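Local atomic coordinates of neisseria adhesin A (Neisseria meningitidis, PDB entry 4CJD), a protein that probably attaches the meningococcus to human epithelial cells and promotes its uptake, standing as a trimeric adhesin with a head on a long coiled-coil stalk. Residues N22-Q25 with D26-F30; A49-D52 with D53-D57; H71-S74 with L75-T79. All coordinates share one frame; numbering follows the deposited sequence.

Interaction 1: residues N22-Q25 with D26-F30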
# COMPACT_ATOMS: atom_id res chain seq x y z
N ASN A 22 34.59 -16.88 12.60
CA ASN A 22 34.03 -15.56 12.47
C ASN A 22 32.91 -15.47 11.41
O ASN A 22 31.89 -14.87 11.66
CB ASN A 22 35.17 -14.57 12.18
CG ASN A 22 35.85 -14.12 13.47
OD1 ASN A 22 35.33 -13.26 14.17
ND2 ASN A 22 36.98 -14.74 13.81
N ASN A 23 33.10 -16.09 10.25
CA ASN A 23 32.05 -16.16 9.24
C ASN A 23 30.85 -16.91 9.75
O ASN A 23 29.69 -16.55 9.47
CB ASN A 23 32.58 -16.81 7.97
CG ASN A 23 33.57 -15.91 7.23
OD1 ASN A 23 33.65 -14.74 7.53
ND2 ASN A 23 34.31 -16.47 6.31
N THR A 24 31.10 -17.99 10.48
CA THR A 24 29.98 -18.76 11.07
C THR A 24 29.17 -17.90 12.05
O THR A 24 27.93 -17.90 12.02
CB THR A 24 30.55 -20.06 11.73
OG1 THR A 24 31.25 -20.79 10.73
CG2 THR A 24 29.44 -20.93 12.37
N GLN A 25 29.85 -17.07 12.88
CA GLN A 25 29.10 -16.12 13.71
C GLN A 25 28.36 -15.06 12.89
O GLN A 25 27.22 -14.70 13.23
CB GLN A 25 30.03 -15.41 14.72
CG GLN A 25 30.54 -16.32 15.81
CD GLN A 25 31.25 -15.56 16.92
OE1 GLN A 25 32.08 -14.69 16.67
NE2 GLN A 25 30.93 -15.90 18.15
N ASP A 26 28.99 -14.55 11.82
CA ASP A 26 28.28 -13.65 10.92
C ASP A 26 27.00 -14.27 10.38
O ASP A 26 25.94 -13.61 10.27
CB ASP A 26 29.15 -13.23 9.72
CG ASP A 26 30.11 -12.14 10.07
OD1 ASP A 26 30.03 -11.61 11.20
OD2 ASP A 26 30.93 -11.81 9.23
N ILE A 27 27.08 -15.53 10.03
CA ILE A 27 25.91 -16.19 9.42
C ILE A 27 24.83 -16.58 10.44
O ILE A 27 23.61 -16.43 10.20
CB ILE A 27 26.36 -17.43 8.61
CG1 ILE A 27 27.10 -16.98 7.34
CG2 ILE A 27 25.15 -18.37 8.20
CD1 ILE A 27 27.94 -18.13 6.71
N ASN A 28 25.28 -17.06 11.58
CA ASN A 28 24.35 -17.66 12.56
C ASN A 28 24.10 -16.79 13.76
O ASN A 28 23.19 -17.06 14.54
CB ASN A 28 24.86 -19.02 13.03
CG ASN A 28 24.93 -20.02 11.89
OD1 ASN A 28 23.93 -20.38 11.33
ND2 ASN A 28 26.13 -20.42 11.51
N GLY A 29 24.90 -15.74 13.94
CA GLY A 29 24.57 -14.85 15.06
C GLY A 29 25.46 -15.10 16.26
O GLY A 29 26.14 -16.14 16.33
N PHE A 30 25.52 -14.15 17.20
CA PHE A 30 26.16 -14.46 18.47
C PHE A 30 25.48 -13.66 19.57
O PHE A 30 24.66 -12.75 19.31
CB PHE A 30 27.68 -14.18 18.44
CG PHE A 30 28.01 -12.70 18.30
CD1 PHE A 30 27.94 -12.08 17.05
CD2 PHE A 30 28.36 -11.94 19.42
CE1 PHE A 30 28.23 -10.72 16.90
CE2 PHE A 30 28.65 -10.55 19.29
CZ PHE A 30 28.61 -9.95 18.02
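Thr24 O receives two N-H groups of Asn28, one firmly and one weakly. The backbone N of Asn28 reaches it at 2.8 Å, and the amide of the same residue folds back, ND2 lying 3.1 Å from Thr24 O in a weak, bent bond (129° at the hydrogen). A chi1 of -63° sets CG of Asn28 beside its own backbone N, and the turn at chi2 then carries ND2 to 3.5 Å from Thr24 CG2. The other end of that amide, OD1, is taken by Lys65.

Just before it, Asn22 O and Asn23 O receive the N-H groups of Asp26 and Ile27. The Ile27 side chain rises over the second of these carbonyls, CG1 being 3.4 Å from Asn23 O. The helix then stops: Gly29 N still bonds to Gln25 O at 2.6 Å, but Gly29 has positive phi (101°), a backbone shape in which a side chain would press on the preceding carbonyl. Past the bend Phe30 comes back to Gln25, whose side chain crosses it at an angle, with NE2 3.7 Å from Phe30 CB and a weak bond from NE2 to Thr35 O.

Asp26 OD2 makes a salt bridge with Lys65 of the second subunit, and Asn23 ND2 donates to Thr24 OG1 of that subunit. Ile27 packs on Ile27 of the same neighbour.

The arrangement is a glycine-terminated helix C-terminus, here ending helix 9-28 of the trimeric head with one flank on the subunit interface.

Interaction 2: residues A49-D52 with D53-D57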
# COMPACT_ATOMS: atom_id res chain seq x y z
N ALA A 49 32.17 -12.43 24.26
CA ALA A 49 31.36 -11.32 23.75
C ALA A 49 30.66 -10.56 24.91
O ALA A 49 30.03 -11.18 25.78
CB ALA A 49 30.36 -11.81 22.76
N THR A 50 30.82 -9.24 24.94
CA THR A 50 30.12 -8.39 25.88
C THR A 50 28.92 -7.80 25.17
O THR A 50 28.82 -7.88 23.95
CB THR A 50 30.96 -7.22 26.35
OG1 THR A 50 31.20 -6.38 25.20
CG2 THR A 50 32.29 -7.70 26.98
N GLU A 51 28.07 -7.10 25.90
CA GLU A 51 26.98 -6.39 25.25
C GLU A 51 27.52 -5.29 24.28
O GLU A 51 26.89 -5.05 23.26
CB GLU A 51 26.04 -5.84 26.31
CG GLU A 51 24.83 -5.04 25.78
CD GLU A 51 23.90 -5.83 24.85
OE1 GLU A 51 23.92 -7.09 24.82
OE2 GLU A 51 23.13 -5.16 24.13
N ASP A 52 28.69 -4.68 24.56
CA ASP A 52 29.27 -3.72 23.64
C ASP A 52 29.56 -4.38 22.29
O ASP A 52 29.35 -3.76 21.26
CB ASP A 52 30.59 -3.12 24.15
CG ASP A 52 30.42 -2.13 25.31
OD1 ASP A 52 29.33 -1.57 25.51
OD2 ASP A 52 31.43 -1.91 26.02
N ASP A 53 30.10 -5.60 22.29
CA ASP A 53 30.39 -6.31 21.05
C ASP A 53 29.14 -6.61 20.27
O ASP A 53 29.12 -6.54 19.05
CB ASP A 53 31.07 -7.65 21.29
CG ASP A 53 32.43 -7.52 21.88
OD1 ASP A 53 33.27 -6.84 21.27
OD2 ASP A 53 32.64 -8.09 22.97
N VAL A 54 28.11 -6.98 21.00
CA VAL A 54 26.83 -7.25 20.38
C VAL A 54 26.27 -5.99 19.70
O VAL A 54 25.85 -6.03 18.55
CB VAL A 54 25.83 -7.79 21.40
CG1 VAL A 54 24.39 -7.63 20.86
CG2 VAL A 54 26.17 -9.27 21.76
N LYS A 55 26.29 -4.87 20.42
CA LYS A 55 25.81 -3.60 19.87
C LYS A 55 26.65 -3.08 18.70
O LYS A 55 26.12 -2.41 17.83
CB LYS A 55 25.75 -2.52 20.96
CG LYS A 55 24.55 -2.73 21.91
CD LYS A 55 24.40 -1.58 22.89
CE LYS A 55 23.24 -1.80 23.87
NZ LYS A 55 21.91 -1.72 23.17
N ALA A 56 27.95 -3.38 18.70
CA ALA A 56 28.87 -2.95 17.64
C ALA A 56 28.65 -3.75 16.34
O ALA A 56 29.10 -3.33 15.28
CB ALA A 56 30.33 -3.09 18.10
N ASP A 57 27.98 -4.91 16.42
CA ASP A 57 27.75 -5.72 15.23
C ASP A 57 26.71 -5.04 14.35
O ASP A 57 25.77 -4.44 14.87
CB ASP A 57 27.29 -7.15 15.62
CG ASP A 57 26.95 -7.99 14.38
OD1 ASP A 57 27.86 -8.45 13.69
OD2 ASP A 57 25.76 -8.15 14.07
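Asp53 turns back on Thr50, and its side chain can be followed outward atom by atom. CB lies 3.5 Å from Thr50 O, the carbonyl that also accepts the backbone N-H of Val54. With chi1 at -65°, CG stands beside the Asp53 backbone N and is directed to the start of the helix, 3.7 Å from Thr50 OG1. At the tip, OD2 takes the backbone N-H of Thr50 at 2.9 Å through its anti lone pair, in a bond that is almost straight (177°). Thr50 OG1 also sits 3.2 Å from Asp53 OD2, although its proton has another acceptor within reach. The remaining oxygen, OD1, forms a salt bridge with Arg47, so strand 43-48 shares in holding the carboxylate.

Thr50 is the N-cap residue of helix 51-56, and the return from Asp53 to its N-H is the backbone-directed half of a capping box. Next to the cap, Glu51 bends at chi2 and reaches one turn on to Lys55: OE2 approaches Lys55 CE at 3.4 Å and NZ at 3.8 Å, a long salt bridge, while OE1 lies against Val54.

Three successive carboxylates, Glu51, Asp52 and Asp53, stand in the first turn, where the helix dipole would be expected to favour their charged forms. Asp53, paired with an arginine, is probably ionised, and its bond to the Thr50 N-H is consistent with a role in defining the helix start.

Interaction 3: residues H71-S74 with L75-T79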
# COMPACT_ATOMS: atom_id res chain seq x y z
N HIS A 71 12.96 -10.53 7.65
CA HIS A 71 12.49 -9.99 6.36
C HIS A 71 11.40 -10.82 5.69
O HIS A 71 10.44 -10.26 5.19
CB HIS A 71 13.68 -9.79 5.44
CG HIS A 71 14.53 -8.65 5.89
ND1 HIS A 71 15.63 -8.20 5.18
CD2 HIS A 71 14.47 -7.90 7.02
CE1 HIS A 71 16.18 -7.18 5.82
NE2 HIS A 71 15.49 -6.97 6.94
N ASP A 72 11.50 -12.14 5.74
CA ASP A 72 10.37 -12.97 5.29
C ASP A 72 9.04 -12.66 5.99
O ASP A 72 8.03 -12.56 5.33
CB ASP A 72 10.65 -14.46 5.49
CG ASP A 72 11.45 -15.06 4.34
OD1 ASP A 72 11.47 -14.45 3.24
OD2 ASP A 72 12.05 -16.13 4.55
N GLN A 73 9.07 -12.53 7.32
CA GLN A 73 7.88 -12.20 8.09
C GLN A 73 7.39 -10.78 7.73
O GLN A 73 6.22 -10.59 7.52
CB GLN A 73 8.18 -12.29 9.60
CG GLN A 73 6.95 -12.04 10.49
CD GLN A 73 5.90 -13.16 10.34
OE1 GLN A 73 6.20 -14.33 10.57
NE2 GLN A 73 4.69 -12.79 9.93
N SER A 74 8.29 -9.80 7.65
CA SER A 74 7.92 -8.45 7.29
C SER A 74 7.27 -8.45 5.91
O SER A 74 6.25 -7.79 5.68
CB SER A 74 9.16 -7.50 7.31
OG SER A 74 9.63 -7.38 8.65
N LEU A 75 7.91 -9.13 4.96
CA LEU A 75 7.38 -9.10 3.61
C LEU A 75 5.99 -9.68 3.56
O LEU A 75 5.09 -9.12 2.91
CB LEU A 75 8.27 -9.86 2.62
CG LEU A 75 9.54 -9.16 2.15
CD1 LEU A 75 10.48 -10.19 1.44
CD2 LEU A 75 9.23 -7.92 1.27
N ALA A 76 5.81 -10.85 4.16
CA ALA A 76 4.47 -11.48 4.12
C ALA A 76 3.44 -10.54 4.78
O ALA A 76 2.36 -10.33 4.23
CB ALA A 76 4.46 -12.85 4.82
N ASP A 77 3.78 -9.96 5.94
CA ASP A 77 2.81 -9.08 6.63
C ASP A 77 2.47 -7.81 5.84
O ASP A 77 1.32 -7.40 5.76
CB ASP A 77 3.34 -8.65 8.00
CG ASP A 77 3.34 -9.80 8.99
OD1 ASP A 77 2.64 -10.81 8.75
OD2 ASP A 77 4.07 -9.70 9.98
N LEU A 78 3.49 -7.17 5.32
CA LEU A 78 3.31 -5.95 4.57
C LEU A 78 2.52 -6.26 3.29
O LEU A 78 1.68 -5.47 2.90
CB LEU A 78 4.65 -5.32 4.24
CG LEU A 78 4.55 -3.88 3.70
CD1 LEU A 78 3.80 -2.89 4.66
CD2 LEU A 78 5.94 -3.37 3.32
N THR A 79 2.80 -7.38 2.64
CA THR A 79 2.02 -7.71 1.44
C THR A 79 0.56 -7.90 1.81
O THR A 79 -0.31 -7.51 1.05
CB THR A 79 2.54 -8.99 0.74
OG1 THR A 79 3.95 -8.84 0.50
CG2 THR A 79 1.78 -9.27 -0.61
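Within the coiled coil of helix 64-113, Gln73 and Asp77 illustrate how residues four apart tie successive turns together. The Gln73 side chain bends toward Asp77: CG is anti to the backbone N (chi1 -176°) and the chain turns at chi2, which swings NE2 over to the carboxylate. NE2 donates to Asp77 OD2 at 3.2 Å with good alignment (163°), meeting that oxygen on its syn side but well out of the carboxylate plane. A second approach, from Gln73 NE2 to Asp77 OD1 at 3.1 Å, is bent and weak. Amide and carboxylate planes are turned 42° apart, and the pair lies on the exposed flank of the helix.

The backbone bonds are regular: Leu75 to His71, Ala76 to Asp72, Asp77 to Gln73 and Leu78 to Ser74. Leu75 lies back over the preceding turn, its CG 3.4 Å from His71 O. The carbonyl of Leu75 is doubly held: Thr79 N reaches Leu75 O at 2.9 Å and Thr79 OG1 reaches the same oxygen at 2.7 Å, from opposite faces of its plane, which satisfies the hydroxyl within the helix.

The inner flank faces the partner helices of the trimer. His71 NE2 bonds to Asp72 OD1 of the second subunit, while Asp72 OD1 here receives His71 NE2 of the third. Leu75 packs on Leu75 of the second subunit and on His71 of the third, and Leu78 on Thr79 of the second, so these turns of helix 64-113 lie against both neighbouring helices.

How the interactions relate
All three contacts are local, and they follow one another along the chain without nesting or crossing; none closes a long loop. Interaction 1 ends helix 9-28. The chain then leaves through the hairpin of strands 35-40 and 43-48 and returns in interaction 2, which opens helix 51-56. These two touch, with centres about 13 Å apart: the Phe30 ring packs on Ala49, Val54 and Asp57, and its CZ meets Asp53 O at 3.6 Å, joining the segment just after the first helix to the short one. Interaction 3 follows on helix 64-113, its centre about 24 Å from that of interaction 1; both of these touch the second subunit, whereas interaction 2 touches no other chain of the trimer.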